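Local coordinates for protein glycosyl hydrolase 25 (Streptococcus pneumoniae, PDB 4FF5) that probably hydrolyses glycosidic bonds of cell-wall peptidoglycan, as family 25 lysozyme-type enzymes do, and takes part in host-cell invasion as a virulence factor, at residues A[65-68]-A[69-72]; A[125-128]-A[129-133]. All blocks are in the same frame, centred on the assembly; numbering follows the deposited sequence. Where two conformers were deposited one is given.

Both contacts are local helix starts, each formed where a loop following a barrel strand turns into a helix: contact 1 after strand 54-57 into the short helix 68-73, contact 2 after strand 118-123 into the long helix 129-143. They share no element; their centres are about 35 Å apart, on opposite sides of the chain's centre, and both lie toward the periphery, partly buried. Each has a polar N-cap, but the chemistry differs. In contact 1 the cap is an asparagine and the inner side is packed by I66 and L71 beside a tyrosine. In contact 2 the cap is a serine, glycine meets methionine on the inner side, and a glutamate reaches back to the loop.

Contact 1 of 2, residues A[65-68]-A[69-72]; sequences EINY and DALS
I66, just before the N-cap, and L71, in the first turn of helix 68-73, join by apolar contact: I66 CG2 lies 3.8 Å from L71 CD2. Both side chains are buried. With chi1 at -162°, L71 carries CG away from its own N, which lets CD2 meet the incoming loop. The same I66 methyl sits over the centre of the Y68 ring, 3.7 Å above its plane, a CH-pi placement; tyrosine offers a flat apolar face to I66 and a hydroxyl that reaches H107.

Isoleucine just before the N-cap paired with leucine at the fourth helical position is a hydrophobic staple, and N67 between them is the cap. It forms the turn from the loop after strand 54-57 into helix 68-73 of the family 25 TIM barrel, with I66 and Y68 packing on helix 104-112.

The polar part is capping. A70 N donates to N67 OD1 over 3.3 Å, coming from above the amide's carbonyl plane; the N-H itself points straight at the oxygen (165°). Asparagine is short enough to fold back this way, and the small A70 CB lies 3.7 Å from its ND2. Among backbone bonds, L71 N to N67 O (2.9 Å) and S72 N to Y68 O (2.9 Å) begin the helical ladder. On the outer side D69 forms a salt bridge with R114.

Contact 2 of 2, residues A[125-128]-A[129-133]; sequences AGKS and VQEME
M132 folds its thioether against G126 at the tightly packed side of this helix start, with SD 3.7 Å from G126 CA and the terminal CE 3.4 Å from G126 O. The bend at chi2 (-71°) turns the methionine chain back toward the loop. Glycine suits the place because the backbone itself is the packing surface, with E131 CB also close to its CA. Beyond, M132 packs on M163 and F170 and thus joins the start of helix 129-143 to helix 163-177 of the barrel's outer layer, and the T159 hydroxyl donates to G126 O.

S128 is the N-cap. Its hydroxyl, on a short side chain that can turn back over the first turn, accepts from E131 N in a nearly straight bond (3.3 Å, 171°). Its carbonyl begins the helical bonding by taking M132 N at 2.9 Å. The backbone also grips the glutamate firmly: K127 N donates to E131 OE1 at 2.8 Å, from above the carboxylate plane.

The solvent side is looser. Q130 is modelled in two conformers; in one, its NE2 comes 3.3 Å from S128 OG, a weak and doubtful bond. K127 runs obliquely across E131, and its NZ makes a long salt bridge of 4.0 Å to OE1, the aliphatic part of the lysine lying nearer the carboxylate than its charge does.

Negative charge in the first turn, beside the helix's N-terminal end and a lysine, would probably be stabilised, so E131 is likely to stay ionised while it ties the loop to the helix.

Contact 1 of 2, residues A[65-68]-A[69-72]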
loop_
_atom_site.group_PDB
_atom_site.type_symbol
_atom_site.label_atom_id
_atom_site.label_comp_id
_atom_site.label_asym_id
_atom_site.label_seq_id
_atom_site.Cartn_x
_atom_site.Cartn_y
_atom_site.Cartn_z
ATOM N N GLU A 65 3.151 -20.002 0.580
ATOM C CA GLU A 65 2.257 -20.332 -0.529
ATOM C C GLU A 65 2.572 -19.513 -1.777
ATOM O O GLU A 65 1.973 -19.725 -2.839
ATOM C CB GLU A 65 0.798 -20.213 -0.111
ATOM C CG GLU A 65 0.295 -21.386 0.710
ATOM C CD GLU A 65 -0.961 -21.069 1.489
ATOM O OE1 GLU A 65 -1.730 -20.189 1.064
ATOM O OE2 GLU A 65 -1.184 -21.698 2.545
ATOM N N ILE A 66 3.561 -18.626 -1.665
ATOM C CA ILE A 66 3.991 -17.793 -2.799
ATOM C C ILE A 66 5.283 -18.282 -3.461
ATOM O O ILE A 66 6.332 -18.361 -2.812
ATOM C CB ILE A 66 4.184 -16.310 -2.400
ATOM C CG1 ILE A 66 2.877 -15.734 -1.835
ATOM C CG2 ILE A 66 4.668 -15.501 -3.602
ATOM C CD1 ILE A 66 3.078 -14.447 -1.055
ATOM N N ASN A 67 5.187 -18.585 -4.761
ATOM C CA ASN A 67 6.356 -18.818 -5.582
ATOM C C ASN A 67 6.916 -17.454 -5.988
ATOM O O ASN A 67 6.502 -16.882 -6.997
ATOM C CB ASN A 67 5.999 -19.704 -6.799
ATOM C CG ASN A 67 7.196 -20.019 -7.669
ATOM O OD1 ASN A 67 8.263 -19.439 -7.498
ATOM N ND2 ASN A 67 7.014 -20.922 -8.639
ATOM N N TYR A 68 7.853 -16.926 -5.199
ATOM C CA TYR A 68 8.314 -15.546 -5.442
ATOM C C TYR A 68 9.011 -15.388 -6.792
ATOM O O TYR A 68 8.841 -14.364 -7.449
ATOM C CB TYR A 68 9.188 -15.006 -4.320
ATOM C CG TYR A 68 8.444 -14.706 -3.031
ATOM C CD1 TYR A 68 7.731 -13.502 -2.861
ATOM C CD2 TYR A 68 8.460 -15.622 -1.968
ATOM C CE1 TYR A 68 7.063 -13.223 -1.665
ATOM C CE2 TYR A 68 7.800 -15.355 -0.776
ATOM C CZ TYR A 68 7.093 -14.158 -0.630
ATOM O OH TYR A 68 6.449 -13.922 0.566
ATOM N N ASP A 69 9.770 -16.413 -7.205
ATOM C CA ASP A 69 10.358 -16.443 -8.558
ATOM C C ASP A 69 9.311 -16.172 -9.631
ATOM O O ASP A 69 9.506 -15.308 -10.488
ATOM C CB ASP A 69 11.056 -17.794 -8.837
ATOM C CG ASP A 69 12.328 -17.978 -8.029
ATOM O OD1 ASP A 69 12.882 -16.979 -7.534
ATOM O OD2 ASP A 69 12.802 -19.130 -7.898
ATOM N N ALA A 70 8.200 -16.901 -9.583
ATOM C CA ALA A 70 7.135 -16.736 -10.572
ATOM C C ALA A 70 6.426 -15.389 -10.413
ATOM O O ALA A 70 6.159 -14.677 -11.396
ATOM C CB ALA A 70 6.135 -17.884 -10.481
ATOM N N LEU A 71 6.125 -15.031 -9.170
ATOM C CA LEU A 71 5.334 -13.825 -8.917
ATOM C C LEU A 71 6.053 -12.559 -9.375
ATOM O O LEU A 71 5.435 -11.683 -9.987
ATOM C CB LEU A 71 4.912 -13.759 -7.440
ATOM C CG LEU A 71 3.742 -12.824 -7.063
ATOM C CD1 LEU A 71 2.381 -13.474 -7.282
ATOM C CD2 LEU A 71 3.859 -12.369 -5.624
ATOM N N SER A 72 7.356 -12.470 -9.101
ATOM C CA SER A 72 8.146 -11.255 -9.390
ATOM C C SER A 72 8.253 -10.903 -10.878
ATOM O O SER A 72 8.395 -9.717 -11.239
ATOM C CB SER A 72 9.553 -11.363 -8.782
ATOM O OG SER A 72 10.314 -12.352 -9.452
#

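Contact 2 of 2, residues A[125-128]-A[129-133]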
loop_
_atom_site.group_PDB
_atom_site.type_symbol
_atom_site.label_atom_id
_atom_site.label_comp_id
_atom_site.label_asym_id
_atom_site.label_seq_id
_atom_site.Cartn_x
_atom_site.Cartn_y
_atom_site.Cartn_z
ATOM N N ALA A 125 -5.793 3.062 12.376
ATOM C CA ALA A 125 -6.938 2.760 13.224
ATOM C C ALA A 125 -6.796 3.263 14.671
ATOM O O ALA A 125 -7.527 2.813 15.543
ATOM C CB ALA A 125 -7.228 1.269 13.197
ATOM N N GLY A 126 -5.877 4.197 14.911
ATOM C CA GLY A 126 -5.729 4.833 16.254
ATOM C C GLY A 126 -7.031 5.463 16.739
ATOM O O GLY A 126 -7.799 6.015 15.944
ATOM N N LYS A 127 -7.298 5.351 18.043
ATOM C CA LYS A 127 -8.522 5.924 18.628
ATOM C C LYS A 127 -8.284 7.274 19.278
ATOM O O LYS A 127 -9.215 7.881 19.838
ATOM C CB LYS A 127 -9.144 4.971 19.648
ATOM C CG LYS A 127 -9.417 3.576 19.110
ATOM C CD LYS A 127 -10.098 2.729 20.175
ATOM C CE LYS A 127 -9.864 1.247 19.946
ATOM N NZ LYS A 127 -8.641 0.737 20.643
ATOM N N SER A 128 -7.046 7.752 19.192
ATOM C CA SER A 128 -6.664 9.048 19.744
ATOM C C SER A 128 -5.380 9.480 19.067
ATOM O O SER A 128 -4.714 8.652 18.438
ATOM C CB SER A 128 -6.409 8.922 21.247
ATOM O OG SER A 128 -5.283 8.089 21.482
ATOM N N VAL A 129 -5.015 10.753 19.215
ATOM C CA VAL A 129 -3.735 11.248 18.698
ATOM C C VAL A 129 -2.550 10.410 19.177
ATOM O O VAL A 129 -1.641 10.115 18.389
ATOM C CB VAL A 129 -3.502 12.754 18.973
ATOM C CG1 VAL A 129 -3.691 13.097 20.449
ATOM C CG2 VAL A 129 -2.130 13.199 18.478
ATOM N N GLN A 130 -2.577 10.023 20.455
ATOM C CA GLN A 130 -1.495 9.268 21.054
ATOM C C GLN A 130 -1.327 7.923 20.325
ATOM O O GLN A 130 -0.209 7.548 19.950
ATOM C CB GLN A 130 -1.758 9.092 22.559
ATOM C CG GLN A 130 -1.673 10.392 23.381
ATOM C CD GLN A 130 -2.900 11.315 23.293
ATOM O OE1 GLN A 130 -2.808 12.512 23.608
ATOM N NE2 GLN A 130 -4.049 10.769 22.907
ATOM N N GLU A 131 -2.445 7.219 20.124
ATOM C CA GLU A 131 -2.446 5.926 19.399
ATOM C C GLU A 131 -2.009 6.102 17.945
ATOM O O GLU A 131 -1.298 5.254 17.393
ATOM C CB GLU A 131 -3.821 5.247 19.448
ATOM C CG GLU A 131 -4.275 4.865 20.859
ATOM C CD GLU A 131 -5.465 3.913 20.894
ATOM O OE1 GLU A 131 -6.060 3.623 19.826
ATOM O OE2 GLU A 131 -5.806 3.442 22.010
ATOM N N MET A 132 -2.443 7.196 17.321
ATOM C CA MET A 132 -2.054 7.461 15.927
ATOM C C MET A 132 -0.552 7.657 15.794
ATOM O O MET A 132 0.070 7.091 14.896
ATOM C CB MET A 132 -2.813 8.653 15.357
ATOM C CG MET A 132 -4.280 8.362 15.151
ATOM S SD MET A 132 -4.514 7.222 13.765
ATOM C CE MET A 132 -6.217 7.578 13.348
ATOM N N GLU A 133 0.024 8.443 16.706
ATOM C CA GLU A 133 1.452 8.728 16.689
ATOM C C GLU A 133 2.298 7.490 17.048
ATOM O O GLU A 133 3.368 7.277 16.455
ATOM C CB GLU A 133 1.767 9.935 17.590
ATOM C CG GLU A 133 1.205 11.231 17.031
ATOM C CD GLU A 133 1.450 12.447 17.921
ATOM O OE1 GLU A 133 2.002 12.306 19.033
ATOM O OE2 GLU A 133 1.077 13.548 17.499
#